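Side-chain contacts in Myo-inositol dehydrogenase (Corynebacterium glutamicum, PDB 3EUW), which probably catalyses the NAD+-dependent oxidation of myo-inositol, as a tetrameric member of the Gfo/Idh/MocA oxidoreductase family: residues Arg126-Pro129 against Ser130-Ala133; Arg281-Ala284 against Ala285-Glu289. All blocks are in the same frame, centred on the assembly; numbering follows the deposited sequence.

Both contacts are local, each formed at the first turn of a helix: contact 1 opens helix 129-139, contact 2 opens helix 283-299. Their centres lie 9 Å apart, and the two helix starts are joined directly. The carboxylate that caps helix 129-139 in contact 1 also makes a salt bridge to contact 2, Asp128 OD1 to Arg281 NH1 at 2.8 Å. Beside it Phe131 CE2 packs against Tyr282 OH at 3.3 Å, and Phe127 CD2 reaches Glu289 CB at 3.8 Å. Contact 2 continues toward helix 14-25 of the Rossmann domain; the side chain of Lys287 is about 11 Å from the bound sodium ion.

Contact 1: residues Arg126-Pro129 against Ser130-Ala133; sequences RFDP and SFAA
One face of the Phe131 ring carries the carboxylate oxygen Asp128 OD2, 3.4 Å above the ring plane and displaced toward the rim, over CG and CD2. The carboxylate is not stacked on the ring: the two planes stand 61° apart. The methylene of Asp128 adds an apolar touch, CB to Phe131 CD2 at 3.7 Å. The same oxygen, OD2, accepts from the backbone of Phe131: Phe131 N donates to Asp128 OD2 at 3.1 Å, nearly straight at 170°, reaching the oxygen on its anti side and well out of the carboxylate plane. With CG turned anti to the backbone N (chi1 178°), the Asp128 side chain folds back over the first turn. This is an N-cap: the side chain of the residue just before helix 129-139 takes up a first-turn amide, which has no carbonyl of an earlier helical turn to bind. The helical bonds then begin, Ala132 N to Asp128 O at 2.7 Å and Ala133 N to Pro129 O at 2.8 Å. The other carboxylate oxygen is gripped twice, by the guanidinium of Arg281 in a salt bridge and by a water that donates to Asp128 OD1 at 2.7 Å while accepting from Ser130 N. The cap thus probably stays ionised. The methyl of Ala132 lies against the preceding loop, CB to Arg126 O at 3.4 Å, while Arg126 sends its guanidinium away to a salt bridge with Asp180. Ser130 OG is hydrogen-bonded to Thr259 N of the second subunit.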
loop_
_atom_site.group_PDB
_atom_site.type_symbol
_atom_site.label_atom_id
_atom_site.label_comp_id
_atom_site.label_asym_id
_atom_site.label_seq_id
_atom_site.Cartn_x
_atom_site.Cartn_y
_atom_site.Cartn_z
ATOM N N ARG A 126 23.635 -3.382 -6.456
ATOM C CA ARG A 126 23.676 -2.097 -7.158
ATOM C C ARG A 126 22.899 -2.203 -8.464
ATOM O O ARG A 126 22.416 -1.203 -8.989
ATOM C CB ARG A 126 25.112 -1.697 -7.521
ATOM C CG ARG A 126 26.056 -1.513 -6.358
ATOM C CD ARG A 126 27.243 -0.686 -6.810
ATOM N NE ARG A 126 28.202 -0.466 -5.738
ATOM C CZ ARG A 126 29.167 0.448 -5.777
ATOM N NH1 ARG A 126 29.306 1.231 -6.845
ATOM N NH2 ARG A 126 29.969 0.603 -4.738
ATOM N N PHE A 127 22.777 -3.428 -8.973
ATOM C CA PHE A 127 22.103 -3.655 -10.244
ATOM C C PHE A 127 20.623 -3.961 -10.125
ATOM O O PHE A 127 19.956 -4.253 -11.116
ATOM C CB PHE A 127 22.851 -4.747 -11.018
ATOM C CG PHE A 127 24.290 -4.395 -11.294
ATOM C CD1 PHE A 127 24.637 -3.642 -12.419
ATOM C CD2 PHE A 127 25.286 -4.738 -10.384
ATOM C CE1 PHE A 127 25.952 -3.233 -12.625
ATOM C CE2 PHE A 127 26.608 -4.334 -10.580
ATOM C CZ PHE A 127 26.943 -3.580 -11.699
ATOM N N ASP A 128 20.107 -3.882 -8.905
ATOM C CA ASP A 128 18.683 -4.097 -8.683
ATOM C C ASP A 128 17.947 -2.896 -9.282
ATOM O O ASP A 128 18.287 -1.750 -8.982
ATOM C CB ASP A 128 18.367 -4.164 -7.192
ATOM C CG ASP A 128 16.880 -4.327 -6.932
ATOM O OD1 ASP A 128 16.316 -5.327 -7.420
ATOM O OD2 ASP A 128 16.283 -3.465 -6.255
ATOM N N PRO A 129 16.933 -3.138 -10.131
ATOM C CA PRO A 129 16.210 -2.005 -10.728
ATOM C C PRO A 129 15.757 -0.954 -9.707
ATOM O O PRO A 129 16.022 0.239 -9.886
ATOM C CB PRO A 129 15.031 -2.676 -11.453
ATOM C CG PRO A 129 15.620 -3.995 -11.882
ATOM C CD PRO A 129 16.448 -4.426 -10.662
ATOM N N SER A 130 15.097 -1.399 -8.635
ATOM C CA SER A 130 14.613 -0.478 -7.603
ATOM C C SER A 130 15.759 0.291 -6.946
ATOM O O SER A 130 15.772 1.514 -6.954
ATOM C CB SER A 130 13.810 -1.232 -6.533
ATOM O OG SER A 130 12.714 -1.930 -7.107
ATOM N N PHE A 131 16.726 -0.423 -6.381
ATOM C CA PHE A 131 17.854 0.251 -5.744
ATOM C C PHE A 131 18.642 1.133 -6.737
ATOM O O PHE A 131 19.077 2.231 -6.391
ATOM C CB PHE A 131 18.809 -0.763 -5.114
ATOM C CG PHE A 131 18.200 -1.594 -4.013
ATOM C CD1 PHE A 131 17.174 -1.096 -3.214
ATOM C CD2 PHE A 131 18.663 -2.886 -3.782
ATOM C CE1 PHE A 131 16.610 -1.876 -2.205
ATOM C CE2 PHE A 131 18.117 -3.678 -2.785
ATOM C CZ PHE A 131 17.084 -3.179 -1.989
ATOM N N ALA A 132 18.823 0.657 -7.966
ATOM C CA ALA A 132 19.578 1.427 -8.956
ATOM C C ALA A 132 18.811 2.694 -9.324
ATOM O O ALA A 132 19.401 3.766 -9.483
ATOM C CB ALA A 132 19.842 0.577 -10.201
ATOM N N ALA A 133 17.494 2.571 -9.447
ATOM C CA ALA A 133 16.651 3.718 -9.773
ATOM C C ALA A 133 16.805 4.792 -8.687
ATOM O O ALA A 133 17.029 5.972 -8.983
ATOM C CB ALA A 133 15.199 3.280 -9.881
HETATM O O HOH W 1 14.018 -4.252 -8.387
#

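Contact 2: residues Arg281-Ala284 against Ala285-Glu289; sequences RYDA and AYKAE
Tyr282 CB touches two residues of the following turn, 3.9 Å from Ala285 CB and as far from Tyr286 CE2. Over the centre of the Tyr282 ring, on one face, lies CG of the preceding Arg281, 3.8 Å above the plane. The Tyr282 hydroxyl is hydrogen-bonded to Gln239 NE2. Tyr282 separates the short helix 278-281 from helix 283-299, standing at the N-cap position of the latter, and its carbonyl starts the helical bonding: Tyr286 N donates to Tyr282 O at 3.0 Å. A water takes the first-turn amide of Ala285, accepting from its N at 2.9 Å. On the outer side of the helix Asp283 and Lys287 form an i to i+4 salt bridge, Lys287 NZ to Asp283 OD2 at 2.8 Å. The ammonium approaches from above the carboxylate plane, 35° out of it. Lys287 runs extended as far as CE and then bends at chi4 (57°), which turns NZ back onto the acid. A second water ties the pair to the backbone, donating to Asp283 O and accepting from Lys287 NZ at 3.0 Å, and Asn22 of helix 14-25 receives a further bond from NZ. The backbone bond Lys287 N to Asp283 O is weak, whereas Ala288 N donates to Ala284 O at 2.9 Å.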
loop_
_atom_site.group_PDB
_atom_site.type_symbol
_atom_site.label_atom_id
_atom_site.label_comp_id
_atom_site.label_asym_id
_atom_site.label_seq_id
_atom_site.Cartn_x
_atom_site.Cartn_y
_atom_site.Cartn_z
ATOM N N ARG A 281 14.953 -12.858 -5.394
ATOM C CA ARG A 281 14.820 -11.426 -5.175
ATOM C C ARG A 281 15.682 -10.660 -6.161
ATOM O O ARG A 281 15.262 -9.647 -6.704
ATOM C CB ARG A 281 15.236 -11.061 -3.745
ATOM C CG ARG A 281 15.311 -9.556 -3.497
ATOM C CD ARG A 281 13.972 -8.862 -3.774
ATOM N NE ARG A 281 14.096 -7.417 -3.663
ATOM C CZ ARG A 281 14.717 -6.643 -4.550
ATOM N NH1 ARG A 281 15.275 -7.167 -5.637
ATOM N NH2 ARG A 281 14.792 -5.339 -4.347
ATOM N N TYR A 282 16.883 -11.168 -6.412
ATOM C CA TYR A 282 17.805 -10.493 -7.302
ATOM C C TYR A 282 17.961 -11.069 -8.703
ATOM O O TYR A 282 19.002 -10.906 -9.336
ATOM C CB TYR A 282 19.166 -10.372 -6.606
ATOM C CG TYR A 282 19.088 -9.424 -5.433
ATOM C CD1 TYR A 282 18.657 -8.110 -5.614
ATOM C CD2 TYR A 282 19.384 -9.850 -4.135
ATOM C CE1 TYR A 282 18.516 -7.242 -4.539
ATOM C CE2 TYR A 282 19.249 -8.988 -3.046
ATOM C CZ TYR A 282 18.813 -7.688 -3.256
ATOM O OH TYR A 282 18.668 -6.841 -2.186
ATOM N N ASP A 283 16.908 -11.708 -9.201
ATOM C CA ASP A 283 16.959 -12.290 -10.532
ATOM C C ASP A 283 17.385 -11.227 -11.542
ATOM O O ASP A 283 18.386 -11.387 -12.237
ATOM C CB ASP A 283 15.597 -12.868 -10.925
ATOM C CG ASP A 283 15.641 -13.596 -12.253
ATOM O OD1 ASP A 283 15.420 -14.827 -12.273
ATOM O OD2 ASP A 283 15.913 -12.940 -13.278
ATOM N N ALA A 284 16.635 -10.134 -11.614
ATOM C CA ALA A 284 16.963 -9.064 -12.550
ATOM C C ALA A 284 18.361 -8.494 -12.313
ATOM O O ALA A 284 19.098 -8.219 -13.265
ATOM C CB ALA A 284 15.919 -7.945 -12.458
ATOM N N ALA A 285 18.730 -8.320 -11.047
ATOM C CA ALA A 285 20.041 -7.766 -10.712
ATOM C C ALA A 285 21.202 -8.584 -11.274
ATOM O O ALA A 285 22.157 -8.022 -11.816
ATOM C CB ALA A 285 20.188 -7.640 -9.195
ATOM N N TYR A 286 21.134 -9.906 -11.139
ATOM C CA TYR A 286 22.221 -10.732 -11.635
ATOM C C TYR A 286 22.357 -10.645 -13.137
ATOM O O TYR A 286 23.467 -10.680 -13.661
ATOM C CB TYR A 286 22.050 -12.190 -11.204
ATOM C CG TYR A 286 22.411 -12.418 -9.757
ATOM C CD1 TYR A 286 23.711 -12.205 -9.306
ATOM C CD2 TYR A 286 21.457 -12.863 -8.838
ATOM C CE1 TYR A 286 24.059 -12.436 -7.982
ATOM C CE2 TYR A 286 21.798 -13.097 -7.512
ATOM C CZ TYR A 286 23.100 -12.883 -7.093
ATOM O OH TYR A 286 23.455 -13.137 -5.791
ATOM N N LYS A 287 21.230 -10.530 -13.828
ATOM C CA LYS A 287 21.246 -10.422 -15.277
ATOM C C LYS A 287 21.830 -9.075 -15.695
ATOM O O LYS A 287 22.617 -8.991 -16.648
ATOM C CB LYS A 287 19.825 -10.586 -15.831
ATOM C CG LYS A 287 19.300 -12.020 -15.754
ATOM C CD LYS A 287 17.843 -12.144 -16.218
ATOM C CE LYS A 287 17.411 -13.607 -16.322
ATOM N NZ LYS A 287 17.582 -14.347 -15.042
ATOM N N ALA A 288 21.451 -8.020 -14.974
ATOM C CA ALA A 288 21.938 -6.690 -15.296
ATOM C C ALA A 288 23.423 -6.613 -14.986
ATOM O O ALA A 288 24.181 -5.963 -15.698
ATOM C CB ALA A 288 21.170 -5.641 -14.509
ATOM N N GLU A 289 23.837 -7.284 -13.919
ATOM C CA GLU A 289 25.234 -7.285 -13.540
ATOM C C GLU A 289 26.061 -7.965 -14.638
ATOM O O GLU A 289 27.133 -7.488 -14.997
ATOM C CB GLU A 289 25.430 -8.025 -12.218
ATOM C CG GLU A 289 26.851 -7.967 -11.666
ATOM C CD GLU A 289 26.977 -8.682 -10.330
ATOM O OE1 GLU A 289 26.843 -9.925 -10.305
ATOM O OE2 GLU A 289 27.200 -8.009 -9.302
HETATM O O HOH W 2 16.938 -7.697 -8.892
HETATM O O HOH W 3 19.172 -14.102 -12.566
#